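PDB 5OWU: importin subunit beta-1 from Saccharomyces cerevisiae, which carries proteins into the nucleus by pairing with the importin alpha subunit, which recognises the classical nuclear localization signal of the cargo. Local coordinates for residues A[320-325]-A[356-361]; A[83-88]-A[123-128]; A[804-809]-A[825-830]. One frame throughout, in Å; residues are numbered along the deposited sequence.

Contact 1. Residues A[320-325]-A[356-361]; sequences SSIKDV and QLFAQN
HEAT repeat 8 is held together here, where Phe358 of helix 347-362 packs against Ile322 and Val325 of helix 317-332. The ring reaches toward helix 317-332 and touches it through two of its atoms, CD1 and CZ. Its CD1 lies 3.8 Å from CG1 of Ile322, and its CZ lies 3.7 Å from CG1 of Val325, so two residues three apart on the first helix share one phenyl group. Val325 stands across the Phe358 side chain at about a right angle, whereas Ile322 runs alongside it in the opposite sense; both approach the ring obliquely. The CG1 methyl of Val325 is set anti to the backbone N (chi1 172°), which turns it to the ring. Beyond the pair, Phe358 also rests on Ala318 and Leu329 of the same first helix, on Cys294 of helix 280-306 and on Ile366. Backbone NH groups of Asp324 and Val325 both bond to Ser321 O, at a kink in helix 317-332. With all three touching residues buried and every atom in the contact carbon, the two helices are joined here by apolar packing alone.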
loop_
_atom_site.group_PDB
_atom_site.type_symbol
_atom_site.label_atom_id
_atom_site.label_comp_id
_atom_site.label_asym_id
_atom_site.label_seq_id
_atom_site.Cartn_x
_atom_site.Cartn_y
_atom_site.Cartn_z
ATOM N N SER A 320 -19.417 7.556 -21.277
ATOM C CA SER A 320 -19.806 7.733 -22.672
ATOM C C SER A 320 -19.459 6.519 -23.523
ATOM O O SER A 320 -20.125 6.265 -24.531
ATOM C CB SER A 320 -19.114 8.964 -23.253
ATOM O OG SER A 320 -19.373 10.124 -22.479
ATOM N N SER A 321 -18.415 5.778 -23.157
ATOM C CA SER A 321 -17.878 4.714 -23.998
ATOM C C SER A 321 -18.398 3.326 -23.638
ATOM O O SER A 321 -18.025 2.355 -24.305
ATOM C CB SER A 321 -16.352 4.707 -23.904
ATOM O OG SER A 321 -15.821 6.000 -24.125
ATOM N N ILE A 322 -19.234 3.208 -22.601
ATOM C CA ILE A 322 -19.660 1.893 -22.111
ATOM C C ILE A 322 -20.202 1.037 -23.244
ATOM O O ILE A 322 -19.846 -0.142 -23.380
ATOM C CB ILE A 322 -20.706 2.054 -20.995
ATOM C CG1 ILE A 322 -20.038 2.545 -19.719
ATOM C CG2 ILE A 322 -21.422 0.735 -20.723
ATOM C CD1 ILE A 322 -21.011 2.924 -18.642
ATOM N N LYS A 323 -21.096 1.619 -24.050
ATOM C CA LYS A 323 -21.724 0.911 -25.159
ATOM C C LYS A 323 -20.694 0.181 -26.013
ATOM O O LYS A 323 -20.936 -0.943 -26.467
ATOM C CB LYS A 323 -22.520 1.900 -26.028
ATOM C CG LYS A 323 -23.755 2.534 -25.358
ATOM C CD LYS A 323 -24.392 3.651 -26.230
ATOM C CE LYS A 323 -25.448 4.478 -25.465
ATOM N NZ LYS A 323 -25.891 5.741 -26.169
ATOM N N ASP A 324 -19.552 0.817 -26.270
ATOM C CA ASP A 324 -18.543 0.272 -27.172
ATOM C C ASP A 324 -17.413 -0.480 -26.475
ATOM O O ASP A 324 -16.849 -1.404 -27.071
ATOM C CB ASP A 324 -17.948 1.407 -28.011
ATOM C CG ASP A 324 -19.010 2.360 -28.531
ATOM O OD1 ASP A 324 -20.098 1.879 -28.902
ATOM O OD2 ASP A 324 -18.779 3.584 -28.548
ATOM N N VAL A 325 -17.070 -0.121 -25.236
ATOM C CA VAL A 325 -15.949 -0.755 -24.544
ATOM C C VAL A 325 -16.387 -2.049 -23.867
ATOM O O VAL A 325 -15.703 -3.076 -23.954
ATOM C CB VAL A 325 -15.332 0.213 -23.515
ATOM C CG1 VAL A 325 -14.302 -0.503 -22.668
ATOM C CG2 VAL A 325 -14.697 1.406 -24.209
ATOM N N GLN A 356 -15.159 -4.212 -13.059
ATOM C CA GLN A 356 -15.579 -3.725 -11.747
ATOM C C GLN A 356 -15.340 -2.226 -11.610
ATOM O O GLN A 356 -16.154 -1.515 -11.000
ATOM C CB GLN A 356 -14.860 -4.499 -10.647
ATOM C CG GLN A 356 -15.169 -5.984 -10.701
ATOM C CD GLN A 356 -14.414 -6.784 -9.659
ATOM O OE1 GLN A 356 -14.056 -6.266 -8.600
ATOM N NE2 GLN A 356 -14.165 -8.059 -9.957
ATOM N N LEU A 357 -14.234 -1.721 -12.166
ATOM C CA LEU A 357 -14.014 -0.275 -12.160
ATOM C C LEU A 357 -15.100 0.460 -12.945
ATOM O O LEU A 357 -15.587 1.518 -12.519
ATOM C CB LEU A 357 -12.633 0.047 -12.733
ATOM C CG LEU A 357 -11.441 -0.381 -11.872
ATOM C CD1 LEU A 357 -10.134 -0.201 -12.629
ATOM C CD2 LEU A 357 -11.407 0.404 -10.573
ATOM N N PHE A 358 -15.473 -0.067 -14.109
ATOM C CA PHE A 358 -16.561 0.539 -14.871
ATOM C C PHE A 358 -17.834 0.598 -14.041
ATOM O O PHE A 358 -18.525 1.620 -14.021
ATOM C CB PHE A 358 -16.803 -0.240 -16.164
ATOM C CG PHE A 358 -16.143 0.367 -17.368
ATOM C CD1 PHE A 358 -16.790 1.357 -18.101
ATOM C CD2 PHE A 358 -14.879 -0.043 -17.765
ATOM C CE1 PHE A 358 -16.192 1.927 -19.209
ATOM C CE2 PHE A 358 -14.269 0.522 -18.877
ATOM C CZ PHE A 358 -14.928 1.509 -19.600
ATOM N N ALA A 359 -18.160 -0.493 -13.344
ATOM C CA ALA A 359 -19.402 -0.523 -12.577
ATOM C C ALA A 359 -19.367 0.471 -11.423
ATOM O O ALA A 359 -20.372 1.138 -11.147
ATOM C CB ALA A 359 -19.670 -1.933 -12.056
ATOM N N GLN A 360 -18.232 0.574 -10.727
ATOM C CA GLN A 360 -18.118 1.543 -9.639
ATOM C C GLN A 360 -18.202 2.970 -10.165
ATOM O O GLN A 360 -18.809 3.842 -9.534
ATOM C CB GLN A 360 -16.802 1.328 -8.883
ATOM C CG GLN A 360 -16.750 0.024 -8.112
ATOM C CD GLN A 360 -15.359 -0.309 -7.607
ATOM O OE1 GLN A 360 -14.367 -0.124 -8.312
ATOM N NE2 GLN A 360 -15.281 -0.810 -6.380
ATOM N N ASN A 361 -17.604 3.222 -11.326
ATOM C CA ASN A 361 -17.534 4.574 -11.864
ATOM C C ASN A 361 -18.849 5.004 -12.501
ATOM O O ASN A 361 -19.192 6.191 -12.463
ATOM C CB ASN A 361 -16.398 4.642 -12.885
ATOM C CG ASN A 361 -16.177 6.034 -13.439
ATOM O OD1 ASN A 361 -16.565 7.032 -12.838
ATOM N ND2 ASN A 361 -15.527 6.102 -14.594
#

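Contact 2. Residues A[83-88]-A[123-128]; sequences RWITQV and ADIELP
Ile125 of helix 109-126 presses two methyls on the last turn of helix 74-87. Its CG2 sits 3.7 Å from CD1 of the Trp84 indole and 4.1 Å from CG1 of Ile85, while its CD1 approaches Trp84 CB at 4.0 Å. Next in the chain, Glu126 reaches the indole by its extended side chain. Trp84 NE1 donates to Glu126 OE2 over 2.8 Å in a nearly straight bond (163°), with the acceptor lying in the ring plane. The oxygen is used on its anti side, and ring and carboxylate are turned 54° from each other. Trp84 projects its ring between the helices because CG is anti to the backbone N (chi1 173°). Outside the pair, Glu126 OE1 forms a salt bridge with Lys97, and Lys93 makes a cation-pi contact with Trp84. A phenylalanine in place of Trp84 would probably leave Glu126 OE2 without its indole N-H donor and open a gap where the larger ring had packed. The buried carboxylate is thus gripped at both oxygens, one by a neutral donor and the other by a lysine, which is likely to favour its charged form and ties HEAT repeat 3 to the preceding helix.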
loop_
_atom_site.group_PDB
_atom_site.type_symbol
_atom_site.label_atom_id
_atom_site.label_comp_id
_atom_site.label_asym_id
_atom_site.label_seq_id
_atom_site.Cartn_x
_atom_site.Cartn_y
_atom_site.Cartn_z
ATOM N N ARG A 83 28.027 18.195 -0.385
ATOM C CA ARG A 83 29.378 17.639 -0.374
ATOM C C ARG A 83 29.980 17.618 -1.777
ATOM O O ARG A 83 31.153 17.958 -1.958
ATOM C CB ARG A 83 29.384 16.233 0.227
ATOM C CG ARG A 83 30.768 15.584 0.163
ATOM C CD ARG A 83 30.841 14.277 0.906
ATOM N NE ARG A 83 29.924 13.278 0.371
ATOM C CZ ARG A 83 29.887 12.017 0.786
ATOM N NH1 ARG A 83 30.727 11.613 1.725
ATOM N NH2 ARG A 83 29.022 11.158 0.263
ATOM N N TRP A 84 29.211 17.198 -2.780
ATOM C CA TRP A 84 29.694 17.281 -4.155
ATOM C C TRP A 84 30.049 18.716 -4.521
ATOM O O TRP A 84 31.115 18.986 -5.093
ATOM C CB TRP A 84 28.639 16.736 -5.120
ATOM C CG TRP A 84 28.986 16.950 -6.562
ATOM C CD1 TRP A 84 28.537 17.950 -7.369
ATOM C CD2 TRP A 84 29.865 16.153 -7.366
ATOM N NE1 TRP A 84 29.071 17.824 -8.625
ATOM C CE2 TRP A 84 29.890 16.730 -8.652
ATOM C CE3 TRP A 84 30.627 15.007 -7.126
ATOM C CZ2 TRP A 84 30.644 16.197 -9.697
ATOM C CZ3 TRP A 84 31.378 14.482 -8.161
ATOM C CH2 TRP A 84 31.382 15.075 -9.431
ATOM N N ILE A 85 29.170 19.656 -4.182
ATOM C CA ILE A 85 29.354 21.033 -4.622
ATOM C C ILE A 85 30.590 21.657 -3.984
ATOM O O ILE A 85 31.368 22.341 -4.664
ATOM C CB ILE A 85 28.080 21.847 -4.329
ATOM C CG1 ILE A 85 26.963 21.379 -5.274
ATOM C CG2 ILE A 85 28.341 23.346 -4.475
ATOM C CD1 ILE A 85 25.594 21.865 -4.907
ATOM N N THR A 86 30.800 21.441 -2.681
ATOM C CA THR A 86 31.866 22.140 -1.964
ATOM C C THR A 86 33.154 21.336 -1.798
ATOM O O THR A 86 34.231 21.930 -1.769
ATOM C CB THR A 86 31.391 22.579 -0.571
ATOM O OG1 THR A 86 31.078 21.435 0.229
ATOM C CG2 THR A 86 30.170 23.474 -0.675
ATOM N N GLN A 87 33.092 20.014 -1.697
ATOM C CA GLN A 87 34.279 19.225 -1.372
ATOM C C GLN A 87 34.980 18.613 -2.578
ATOM O O GLN A 87 36.139 18.213 -2.456
ATOM C CB GLN A 87 33.915 18.105 -0.392
ATOM C CG GLN A 87 33.275 18.624 0.895
ATOM C CD GLN A 87 34.130 19.682 1.580
ATOM O OE1 GLN A 87 35.281 19.431 1.931
ATOM N NE2 GLN A 87 33.571 20.875 1.761
ATOM N N VAL A 88 34.323 18.510 -3.726
ATOM C CA VAL A 88 34.978 18.070 -4.953
ATOM C C VAL A 88 35.342 19.328 -5.729
ATOM O O VAL A 88 34.469 20.131 -6.077
ATOM C CB VAL A 88 34.082 17.121 -5.769
ATOM C CG1 VAL A 88 34.780 16.653 -7.040
ATOM C CG2 VAL A 88 33.679 15.918 -4.919
ATOM N N ALA A 123 24.127 14.711 -12.546
ATOM C CA ALA A 123 23.184 15.627 -13.180
ATOM C C ALA A 123 22.094 16.047 -12.210
ATOM O O ALA A 123 21.704 17.216 -12.175
ATOM C CB ALA A 123 22.559 14.976 -14.418
ATOM N N ASP A 124 21.576 15.099 -11.429
ATOM C CA ASP A 124 20.549 15.433 -10.456
ATOM C C ASP A 124 21.058 16.451 -9.453
ATOM O O ASP A 124 20.267 17.232 -8.915
ATOM C CB ASP A 124 20.067 14.176 -9.737
ATOM C CG ASP A 124 19.070 13.377 -10.566
ATOM O OD1 ASP A 124 18.569 13.910 -11.571
ATOM O OD2 ASP A 124 18.784 12.219 -10.213
ATOM N N ILE A 125 22.365 16.466 -9.185
ATOM C CA ILE A 125 22.892 17.525 -8.327
ATOM C C ILE A 125 23.065 18.832 -9.097
ATOM O O ILE A 125 22.665 19.899 -8.627
ATOM C CB ILE A 125 24.215 17.086 -7.684
ATOM C CG1 ILE A 125 23.957 15.964 -6.685
ATOM C CG2 ILE A 125 24.883 18.277 -6.978
ATOM C CD1 ILE A 125 25.189 15.137 -6.375
ATOM N N GLU A 126 23.673 18.781 -10.280
ATOM C CA GLU A 126 24.169 19.996 -10.917
ATOM C C GLU A 126 23.125 20.729 -11.762
ATOM O O GLU A 126 23.081 21.962 -11.740
ATOM C CB GLU A 126 25.383 19.665 -11.779
ATOM C CG GLU A 126 26.587 19.158 -10.957
ATOM C CD GLU A 126 27.914 19.402 -11.647
ATOM O OE1 GLU A 126 27.916 19.738 -12.852
ATOM O OE2 GLU A 126 28.963 19.258 -10.982
ATOM N N LEU A 127 22.299 20.016 -12.523
ATOM C CA LEU A 127 21.358 20.699 -13.409
ATOM C C LEU A 127 20.444 21.655 -12.658
ATOM O O LEU A 127 20.240 22.782 -13.144
ATOM C CB LEU A 127 20.536 19.675 -14.208
ATOM C CG LEU A 127 21.292 18.819 -15.228
ATOM C CD1 LEU A 127 20.344 17.845 -15.907
ATOM C CD2 LEU A 127 21.991 19.669 -16.266
ATOM N N PRO A 128 19.880 21.301 -11.501
ATOM C CA PRO A 128 19.089 22.286 -10.744
ATOM C C PRO A 128 19.879 23.521 -10.337
ATOM O O PRO A 128 19.272 24.553 -10.028
ATOM C CB PRO A 128 18.621 21.492 -9.516
ATOM C CG PRO A 128 18.704 20.063 -9.933
ATOM C CD PRO A 128 19.863 19.972 -10.868
#

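Contact 3. Residues A[804-809]-A[825-830]; sequences GLIGDI and DWVIDY
Ile806 overlaps both Val827 and Tyr830, reaching from helix 796-812 to residues one turn apart on helix 825-836. Its two branches divide the work. The CG2 methyl lies 4.2 Å from CG1 of Val827, and the CD1 methyl at the end of the other branch comes to 4.0 Å from CD2 of Tyr830. That branch is stretched out, with chi2 at 176°, which extends CD1 to the tyrosine edge. CD1 meets the ring at its edge, close to the ring plane, rather than over a face, and the isoleucine and tyrosine side chains run obliquely to each other. Tyr830 has CG anti to its own backbone N (chi1 -179°), a setting that swings the ring toward helix 796-812. The far end of this ring is tied down as well: its OH is hydrogen-bonded to Ser799, on the same helix as Ile806, and the side chain also touches Val786 and Ala787 of helix 776-788. Val827 has a second role within its own segment, since its CG2 lies 3.4 Å above the plane of the neighbouring Trp826 ring, over its centre. The backbone carbonyl of Ile806 is engaged too, accepting a hydrogen bond from Tyr822 OH. Ile806, Val827 and Tyr830 are all buried, and the contacts between them are apolar, made at ordinary van der Waals separations; the nearest CA atoms, those of Ile806 and Val827, stand 8.5 Å apart. A helix of one repeat laid against a helix of the next, with aliphatic and aromatic side chains filling the interface, is the way HEAT repeats stack into a solenoid, and here the pair joins HEAT repeat 18 to HEAT repeat 19.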
loop_
_atom_site.group_PDB
_atom_site.type_symbol
_atom_site.label_atom_id
_atom_site.label_comp_id
_atom_site.label_asym_id
_atom_site.label_seq_id
_atom_site.Cartn_x
_atom_site.Cartn_y
_atom_site.Cartn_z
ATOM N N GLY A 804 -11.702 15.759 20.825
ATOM C CA GLY A 804 -11.817 15.445 22.242
ATOM C C GLY A 804 -10.710 16.070 23.073
ATOM O O GLY A 804 -10.958 16.600 24.157
ATOM N N LEU A 805 -9.469 16.009 22.580
ATOM C CA LEU A 805 -8.368 16.680 23.262
ATOM C C LEU A 805 -8.637 18.168 23.400
ATOM O O LEU A 805 -8.370 18.763 24.455
ATOM C CB LEU A 805 -7.056 16.467 22.504
ATOM C CG LEU A 805 -6.309 15.155 22.717
ATOM C CD1 LEU A 805 -5.179 15.053 21.707
ATOM C CD2 LEU A 805 -5.772 15.064 24.142
ATOM N N ILE A 806 -9.142 18.800 22.335
ATOM C CA ILE A 806 -9.439 20.232 22.419
ATOM C C ILE A 806 -10.370 20.495 23.598
ATOM O O ILE A 806 -10.122 21.376 24.443
ATOM C CB ILE A 806 -10.035 20.739 21.093
ATOM C CG1 ILE A 806 -9.035 20.534 19.949
ATOM C CG2 ILE A 806 -10.403 22.218 21.205
ATOM C CD1 ILE A 806 -9.572 20.916 18.563
ATOM N N GLY A 807 -11.426 19.688 23.705
ATOM C CA GLY A 807 -12.405 19.902 24.762
ATOM C C GLY A 807 -11.866 19.616 26.155
ATOM O O GLY A 807 -12.011 20.437 27.067
ATOM N N ASP A 808 -11.254 18.443 26.343
ATOM C CA ASP A 808 -10.793 18.040 27.672
ATOM C C ASP A 808 -9.707 18.977 28.189
ATOM O O ASP A 808 -9.737 19.407 29.350
ATOM C CB ASP A 808 -10.272 16.604 27.638
ATOM C CG ASP A 808 -11.326 15.600 27.194
ATOM O OD1 ASP A 808 -12.527 15.946 27.187
ATOM O OD2 ASP A 808 -10.947 14.455 26.861
ATOM N N ILE A 809 -8.728 19.299 27.342
ATOM C CA ILE A 809 -7.703 20.242 27.769
ATOM C C ILE A 809 -8.348 21.564 28.152
ATOM O O ILE A 809 -8.024 22.146 29.198
ATOM C CB ILE A 809 -6.631 20.413 26.678
ATOM C CG1 ILE A 809 -5.854 19.102 26.513
ATOM C CG2 ILE A 809 -5.678 21.557 27.036
ATOM C CD1 ILE A 809 -4.887 19.079 25.346
ATOM N N ASP A 825 -8.612 30.612 14.072
ATOM C CA ASP A 825 -9.527 30.216 13.009
ATOM C C ASP A 825 -9.445 28.722 12.740
ATOM O O ASP A 825 -10.468 28.071 12.511
ATOM C CB ASP A 825 -9.229 30.991 11.724
ATOM C CG ASP A 825 -9.776 32.409 11.745
ATOM O OD1 ASP A 825 -10.690 32.697 12.544
ATOM O OD2 ASP A 825 -9.297 33.234 10.943
ATOM N N TRP A 826 -8.237 28.154 12.750
ATOM C CA TRP A 826 -8.126 26.746 12.381
ATOM C C TRP A 826 -8.766 25.845 13.433
ATOM O O TRP A 826 -9.344 24.811 13.085
ATOM C CB TRP A 826 -6.662 26.367 12.127
ATOM C CG TRP A 826 -5.802 26.210 13.348
ATOM C CD1 TRP A 826 -4.950 27.134 13.871
ATOM C CD2 TRP A 826 -5.696 25.046 14.182
ATOM N NE1 TRP A 826 -4.324 26.627 14.985
ATOM C CE2 TRP A 826 -4.764 25.347 15.198
ATOM C CE3 TRP A 826 -6.300 23.784 14.172
ATOM C CZ2 TRP A 826 -4.423 24.434 16.195
ATOM C CZ3 TRP A 826 -5.960 22.876 15.167
ATOM C CH2 TRP A 826 -5.029 23.208 16.163
ATOM N N VAL A 827 -8.720 26.235 14.708
ATOM C CA VAL A 827 -9.388 25.450 15.747
ATOM C C VAL A 827 -10.900 25.487 15.549
ATOM O O VAL A 827 -11.562 24.444 15.492
ATOM C CB VAL A 827 -8.987 25.955 17.146
ATOM C CG1 VAL A 827 -9.735 25.194 18.247
ATOM C CG2 VAL A 827 -7.491 25.819 17.344
ATOM N N ILE A 828 -11.467 26.690 15.448
ATOM C CA ILE A 828 -12.910 26.832 15.251
ATOM C C ILE A 828 -13.355 26.061 14.012
ATOM O O ILE A 828 -14.300 25.261 14.053
ATOM C CB ILE A 828 -13.282 28.323 15.156
ATOM C CG1 ILE A 828 -13.010 29.027 16.495
ATOM C CG2 ILE A 828 -14.743 28.500 14.735
ATOM C CD1 ILE A 828 -12.702 30.518 16.370
ATOM N N ASP A 829 -12.673 26.295 12.888
ATOM C CA ASP A 829 -13.030 25.626 11.641
ATOM C C ASP A 829 -12.945 24.112 11.778
ATOM O O ASP A 829 -13.799 23.389 11.255
ATOM C CB ASP A 829 -12.122 26.113 10.512
ATOM C CG ASP A 829 -12.318 27.586 10.197
ATOM O OD1 ASP A 829 -13.339 28.160 10.634
ATOM O OD2 ASP A 829 -11.454 28.168 9.506
ATOM N N TYR A 830 -11.918 23.609 12.469
ATOM C CA TYR A 830 -11.781 22.165 12.637
ATOM C C TYR A 830 -12.920 21.598 13.475
ATOM O O TYR A 830 -13.510 20.567 13.122
ATOM C CB TYR A 830 -10.432 21.839 13.277
ATOM C CG TYR A 830 -10.204 20.359 13.476
ATOM C CD1 TYR A 830 -10.284 19.480 12.406
ATOM C CD2 TYR A 830 -9.899 19.841 14.728
ATOM C CE1 TYR A 830 -10.076 18.132 12.574
ATOM C CE2 TYR A 830 -9.689 18.491 14.908
ATOM C CZ TYR A 830 -9.777 17.642 13.826
ATOM O OH TYR A 830 -9.568 16.298 13.989
#

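How the contacts relate
Along the chain the three contacts follow one another in series: contact 2 first, then contact 1, then contact 3. Their centres lie 49 Å apart for contacts 1 and 2, 43 Å for contacts 1 and 3 and 46 Å for contacts 2 and 3, and nowhere do their atoms touch; even the nearest atoms of contacts 1 and 3 are about 27 Å apart. No helix is shared. Contact 1 joins two helices within HEAT repeat 8, contact 3 links repeats 18 and 19, and contact 2 brings helix 74-87 to repeat 3. Together they sample the start, middle and end of an all-helical solenoid, whose shape is built from many local helix-to-helix interfaces.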